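PDB 7MX5: Tol-Pal system protein TolB from Acinetobacter baumannii, which probably acts as the periplasmic component of the Tol-Pal system, which takes part in outer membrane invagination during cell division and helps maintain outer membrane integrity. Local coordinates for residues N26-I31 / R111-M116; V117-Y122 / D131-I136. All blocks are in the same frame, centred on the assembly; numbering follows the deposited sequence.

Contact 1. Residues N26-I31 / R111-M116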
loop_
_atom_site.group_PDB
_atom_site.type_symbol
_atom_site.label_atom_id
_atom_site.label_comp_id
_atom_site.label_asym_id
_atom_site.label_seq_id
_atom_site.Cartn_x
_atom_site.Cartn_y
_atom_site.Cartn_z
ATOM N N ASN A 26 16.931 -5.303 22.097
ATOM C CA ASN A 26 15.852 -6.277 22.181
ATOM C C ASN A 26 15.610 -7.006 20.868
ATOM O O ASN A 26 14.672 -7.804 20.781
ATOM C CB ASN A 26 14.560 -5.578 22.619
ATOM C CG ASN A 26 13.726 -6.421 23.558
ATOM O OD1 ASN A 26 14.179 -7.450 24.058
ATOM N ND2 ASN A 26 12.493 -5.991 23.798
ATOM N N GLY A 27 16.438 -6.767 19.855
ATOM C CA GLY A 27 16.098 -7.138 18.497
ATOM C C GLY A 27 15.449 -6.020 17.717
ATOM O O GLY A 27 14.822 -6.280 16.684
ATOM N N LEU A 28 15.587 -4.778 18.183
ATOM C CA LEU A 28 14.895 -3.638 17.596
ATOM C C LEU A 28 15.664 -3.060 16.416
ATOM O O LEU A 28 15.101 -2.865 15.333
ATOM C CB LEU A 28 14.675 -2.568 18.670
ATOM C CG LEU A 28 13.682 -1.422 18.452
ATOM C CD1 LEU A 28 14.308 -0.267 17.677
ATOM C CD2 LEU A 28 12.439 -1.924 17.753
ATOM N N TYR A 29 16.950 -2.774 16.612
ATOM C CA TYR A 29 17.712 -2.070 15.587
ATOM C C TYR A 29 17.879 -2.839 14.275
ATOM O O TYR A 29 17.950 -2.173 13.228
ATOM C CB TYR A 29 19.073 -1.636 16.165
ATOM C CG TYR A 29 20.202 -2.642 16.069
ATOM C CD1 TYR A 29 20.973 -2.754 14.916
ATOM C CD2 TYR A 29 20.518 -3.458 17.145
ATOM C CE1 TYR A 29 22.007 -3.667 14.833
ATOM C CE2 TYR A 29 21.549 -4.373 17.072
ATOM C CZ TYR A 29 22.290 -4.474 15.916
ATOM O OH TYR A 29 23.320 -5.383 15.844
ATOM N N PRO A 30 17.957 -4.179 14.235
ATOM C CA PRO A 30 17.969 -4.838 12.918
ATOM C C PRO A 30 16.707 -4.577 12.115
ATOM O O PRO A 30 16.776 -4.473 10.884
ATOM C CB PRO A 30 18.126 -6.327 13.255
ATOM C CG PRO A 30 18.624 -6.379 14.637
ATOM C CD PRO A 30 18.162 -5.145 15.330
ATOM N N ILE A 31 15.555 -4.465 12.780
ATOM C CA ILE A 31 14.324 -4.112 12.081
ATOM C C ILE A 31 14.418 -2.698 11.520
ATOM O O ILE A 31 13.993 -2.433 10.388
ATOM C CB ILE A 31 13.116 -4.270 13.023
ATOM C CG1 ILE A 31 12.908 -5.742 13.382
ATOM C CG2 ILE A 31 11.860 -3.688 12.390
ATOM C CD1 ILE A 31 11.900 -5.963 14.491
ATOM N N ARG A 111 8.010 -5.344 16.522
ATOM C CA ARG A 111 8.059 -5.001 15.104
ATOM C C ARG A 111 7.383 -3.664 14.826
ATOM O O ARG A 111 7.832 -2.914 13.952
ATOM C CB ARG A 111 7.418 -6.110 14.269
ATOM C CG ARG A 111 8.325 -7.312 14.043
ATOM C CD ARG A 111 7.929 -8.088 12.793
ATOM N NE ARG A 111 8.514 -7.532 11.577
ATOM C CZ ARG A 111 9.801 -7.589 11.263
ATOM N NH1 ARG A 111 10.683 -8.182 12.051
ATOM N NH2 ARG A 111 10.215 -7.042 10.122
ATOM N N GLN A 112 6.311 -3.346 15.557
ATOM C CA GLN A 112 5.669 -2.047 15.390
ATOM C C GLN A 112 6.545 -0.918 15.919
ATOM O O GLN A 112 6.498 0.198 15.389
ATOM C CB GLN A 112 4.304 -2.040 16.083
ATOM C CG GLN A 112 4.374 -2.038 17.601
ATOM C CD GLN A 112 3.136 -1.454 18.252
ATOM O OE1 GLN A 112 2.027 -1.956 18.067
ATOM N NE2 GLN A 112 3.322 -0.389 19.023
ATOM N N ALA A 113 7.355 -1.187 16.945
ATOM C CA ALA A 113 8.222 -0.150 17.493
ATOM C C ALA A 113 9.347 0.193 16.526
ATOM O O ALA A 113 9.692 1.369 16.358
ATOM C CB ALA A 113 8.788 -0.594 18.842
ATOM N N GLY A 114 9.932 -0.818 15.882
ATOM C CA GLY A 114 10.969 -0.552 14.899
ATOM C C GLY A 114 10.446 0.208 13.698
ATOM O O GLY A 114 11.131 1.079 13.156
ATOM N N HIS A 115 9.223 -0.107 13.268
ATOM C CA HIS A 115 8.621 0.629 12.164
ATOM C C HIS A 115 8.308 2.067 12.556
ATOM O O HIS A 115 8.366 2.964 11.708
ATOM C CB HIS A 115 7.357 -0.088 11.685
ATOM C CG HIS A 115 7.616 -1.451 11.121
ATOM N ND1 HIS A 115 8.815 -1.799 10.536
ATOM C CD2 HIS A 115 6.831 -2.552 11.053
ATOM C CE1 HIS A 115 8.758 -3.056 10.133
ATOM N NE2 HIS A 115 7.564 -3.535 10.434
ATOM N N MET A 116 7.982 2.307 13.829
ATOM C CA MET A 116 7.750 3.672 14.288
ATOM C C MET A 116 9.047 4.470 14.307
ATOM O O MET A 116 9.086 5.622 13.859
ATOM C CB MET A 116 7.106 3.660 15.675
ATOM C CG MET A 116 5.639 3.269 15.680
ATOM S SD MET A 116 5.137 2.498 17.230
ATOM C CE MET A 116 4.128 3.794 17.944
#

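Contact 2. Residues V117-Y122 / D131-I136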
loop_
_atom_site.group_PDB
_atom_site.type_symbol
_atom_site.label_atom_id
_atom_site.label_comp_id
_atom_site.label_asym_id
_atom_site.label_seq_id
_atom_site.Cartn_x
_atom_site.Cartn_y
_atom_site.Cartn_z
ATOM N N VAL A 117 10.120 3.873 14.832
ATOM C CA VAL A 117 11.420 4.537 14.834
ATOM C C VAL A 117 11.863 4.839 13.410
ATOM O O VAL A 117 12.335 5.943 13.109
ATOM C CB VAL A 117 12.457 3.676 15.579
ATOM C CG1 VAL A 117 13.849 4.271 15.434
ATOM C CG2 VAL A 117 12.078 3.540 17.047
ATOM N N SER A 118 11.707 3.868 12.508
ATOM C CA SER A 118 12.081 4.080 11.115
ATOM C C SER A 118 11.195 5.122 10.446
ATOM O O SER A 118 11.668 5.874 9.585
ATOM C CB SER A 118 12.015 2.760 10.351
ATOM O OG SER A 118 12.712 1.736 11.041
ATOM N N ASP A 119 9.914 5.178 10.817
ATOM C CA ASP A 119 9.030 6.203 10.271
ATOM C C ASP A 119 9.487 7.596 10.686
ATOM O O ASP A 119 9.409 8.545 9.896
ATOM C CB ASP A 119 7.591 5.956 10.725
ATOM C CG ASP A 119 6.841 5.013 9.805
ATOM O OD1 ASP A 119 7.473 4.438 8.895
ATOM O OD2 ASP A 119 5.617 4.847 9.991
ATOM N N ALA A 120 9.971 7.737 11.922
ATOM C CA ALA A 120 10.442 9.036 12.388
ATOM C C ALA A 120 11.758 9.418 11.722
ATOM O O ALA A 120 11.984 10.595 11.414
ATOM C CB ALA A 120 10.591 9.026 13.909
ATOM N N ILE A 121 12.640 8.440 11.497
ATOM C CA ILE A 121 13.898 8.715 10.808
ATOM C C ILE A 121 13.630 9.164 9.378
ATOM O O ILE A 121 14.233 10.126 8.888
ATOM C CB ILE A 121 14.812 7.475 10.849
ATOM C CG1 ILE A 121 15.224 7.159 12.288
ATOM C CG2 ILE A 121 16.040 7.685 9.974
ATOM C CD1 ILE A 121 16.051 5.897 12.421
ATOM N N TYR A 122 12.716 8.474 8.689
ATOM C CA TYR A 122 12.384 8.829 7.314
ATOM C C TYR A 122 11.817 10.241 7.228
ATOM O O TYR A 122 12.199 11.021 6.349
ATOM C CB TYR A 122 11.393 7.811 6.750
ATOM C CG TYR A 122 11.043 7.995 5.290
ATOM C CD1 TYR A 122 11.787 7.377 4.296
ATOM C CD2 TYR A 122 9.955 8.769 4.909
ATOM C CE1 TYR A 122 11.466 7.534 2.961
ATOM C CE2 TYR A 122 9.626 8.933 3.577
ATOM C CZ TYR A 122 10.385 8.313 2.607
ATOM O OH TYR A 122 10.062 8.473 1.278
ATOM N N ASP A 131 6.170 5.196 5.952
ATOM C CA ASP A 131 5.113 4.218 5.724
ATOM C C ASP A 131 5.542 2.806 6.107
ATOM O O ASP A 131 4.923 1.835 5.658
ATOM C CB ASP A 131 4.648 4.252 4.267
ATOM C CG ASP A 131 3.439 5.143 4.064
ATOM O OD1 ASP A 131 2.801 5.523 5.068
ATOM O OD2 ASP A 131 3.125 5.464 2.899
ATOM N N PHE A 132 6.590 2.666 6.923
ATOM C CA PHE A 132 6.954 1.344 7.421
ATOM C C PHE A 132 5.896 0.817 8.380
ATOM O O PHE A 132 5.602 -0.385 8.393
ATOM C CB PHE A 132 8.325 1.396 8.090
ATOM C CG PHE A 132 9.393 1.974 7.213
ATOM C CD1 PHE A 132 9.785 1.319 6.058
ATOM C CD2 PHE A 132 9.995 3.180 7.530
ATOM C CE1 PHE A 132 10.760 1.850 5.242
ATOM C CE2 PHE A 132 10.974 3.716 6.718
ATOM C CZ PHE A 132 11.357 3.049 5.573
ATOM N N SER A 133 5.315 1.698 9.188
ATOM C CA SER A 133 4.093 1.371 9.899
ATOM C C SER A 133 2.915 1.435 8.936
ATOM O O SER A 133 2.889 2.244 8.004
ATOM C CB SER A 133 3.870 2.329 11.070
ATOM O OG SER A 133 4.987 2.338 11.941
ATOM N N GLY A 134 1.939 0.566 9.161
ATOM C CA GLY A 134 0.799 0.438 8.278
ATOM C C GLY A 134 0.597 -0.996 7.834
ATOM O O GLY A 134 1.435 -1.872 8.040
ATOM N N ARG A 135 -0.553 -1.216 7.206
ATOM C CA ARG A 135 -0.985 -2.554 6.839
ATOM C C ARG A 135 -1.355 -2.605 5.364
ATOM O O ARG A 135 -1.748 -1.599 4.767
ATOM C CB ARG A 135 -2.174 -3.000 7.697
ATOM C CG ARG A 135 -1.934 -2.854 9.192
ATOM C CD ARG A 135 -1.282 -4.099 9.765
ATOM N NE ARG A 135 -2.241 -5.188 9.896
ATOM C CZ ARG A 135 -1.930 -6.424 10.261
ATOM N NH1 ARG A 135 -0.683 -6.772 10.535
ATOM N NH2 ARG A 135 -2.894 -7.335 10.350
ATOM N N ILE A 136 -1.219 -3.795 4.782
ATOM C CA ILE A 136 -1.572 -4.049 3.392
ATOM C C ILE A 136 -2.453 -5.287 3.343
ATOM O O ILE A 136 -2.081 -6.340 3.873
ATOM C CB ILE A 136 -0.328 -4.242 2.504
ATOM C CG1 ILE A 136 0.568 -3.002 2.550
ATOM C CG2 ILE A 136 -0.737 -4.557 1.072
ATOM C CD1 ILE A 136 1.780 -3.091 1.648
#

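Contact 1. Residues N26-I31 / R111-M116
Two flat groups of the helix, the Arg111 guanidinium and the His115 imidazole, both meet Ile31, whose CG2 sits between them. CG2 of Ile31 lies over the rim of one guanidinium face, 4.2 Å above its plane, while the CG1-CD1 arm meets Arg111 alone, Ile31 CD1 reaching Arg111 NH1 obliquely at 3.5 Å. The same CG2 meets His115 CE1 at 3.9 Å, again obliquely, and the side chains of Ile31 and His115 cross at about a right angle. One face of the imidazole carries the Arg111 carbonyl O near its rim. Arg111 leaves the helix pointing away from Ile31, and the bend of its chain at chi3 (85°) brings the guanidinium, with NH1, back to the isoleucine; Arg111 CG also touches Ile31 CD1, at 3.8 Å. Arg111 NH2 forms a salt bridge to Asp158, and His115 ND1 is hydrogen-bonded to Asp35. A branched, apolar residue suits this place, one arm serving the arginine and the other branch both flat groups.

Gly114, having no side chain, lets Ile31 CG2 and Leu28 CD2 come against the helix backbone: the CA atoms of Ile31 and Gly114 are 5.6 Å apart, and Leu28 CD2 lies 3.3 Å from Gly114 N. The contact thus sets the start of helix 29-37 against helix 110-126, with Leu28 also touching strand 70-78 and Ala113 strand 96-105 of the mixed sheet.

Contact 2. Residues V117-Y122 / D131-I136
Asp131 comes close to the carboxylate of Asp119 through its backbone, but the angle at its N is too poor for a hydrogen bond. Its side chain starts off away from the helix, and OD2 accepts a bond from the backbone N of Asn356.

At Phe132 the backbone and the side chain both engage the helix. Its N donates to the syn lone pair of Asp119 OD1 at 2.8 Å, although the bond is bent, with an angle of 135° at the hydrogen. With CG anti to its own carbonyl carbon (chi1 -54°), the ring is directed to the helix, where CD2 meets Ser118 CB at 3.5 Å and CE2 meets Tyr122 CB at 4.1 Å. The backbone N of Asp119 lies in the ring plane, at its edge. The Asp119 and Phe132 side chains run past one another in opposite senses. A large hydrophobic residue is apt here, because Ser118 and Tyr122, one helical turn apart, offer their CB atoms to the same ring, at CD2 and CE2, both obliquely. Ser118 can be small and polar because its OG is bonded to Gly114 O and Asp35.

Ser133 completes the grip. Its N gives Asp119 OD2 a 3.3 Å bond from the syn side, 34° out of the carboxylate plane, and its OG adds a weak one of 3.2 Å to that oxygen. Asp119 can thus serve two successive backbone N-H groups. Gly134 follows the grip, with backbone angles that suit glycine because of the preceding carbonyl O.

A helix carboxylate here accepts bonds from two consecutive loop N-H groups and so pins the loop, which links the amino-terminal domain's last helix to strand 135-141, where the chain enters the TolB beta-propeller after that domain.

In the fold
Both contacts are buried and use helix 110-126 on successive turns, with centres 10 Å apart, yet they join it to different things. Contact 1, farther from the centre of the chain, packs the helix on helix 29-37 within the amino-terminal domain and has no hydrogen bond between its segments; its polar ends look to Asp158 and Asp35. Contact 2, nearer the centre, ties the helix to the connection leading into the propeller, and there a carboxylate bonded to backbone amides works beside apolar packing. The two meet where His115 and Met116 touch Ser133, while Asp35 is hydrogen-bonded to both His115 and Ser118, linking the two sites.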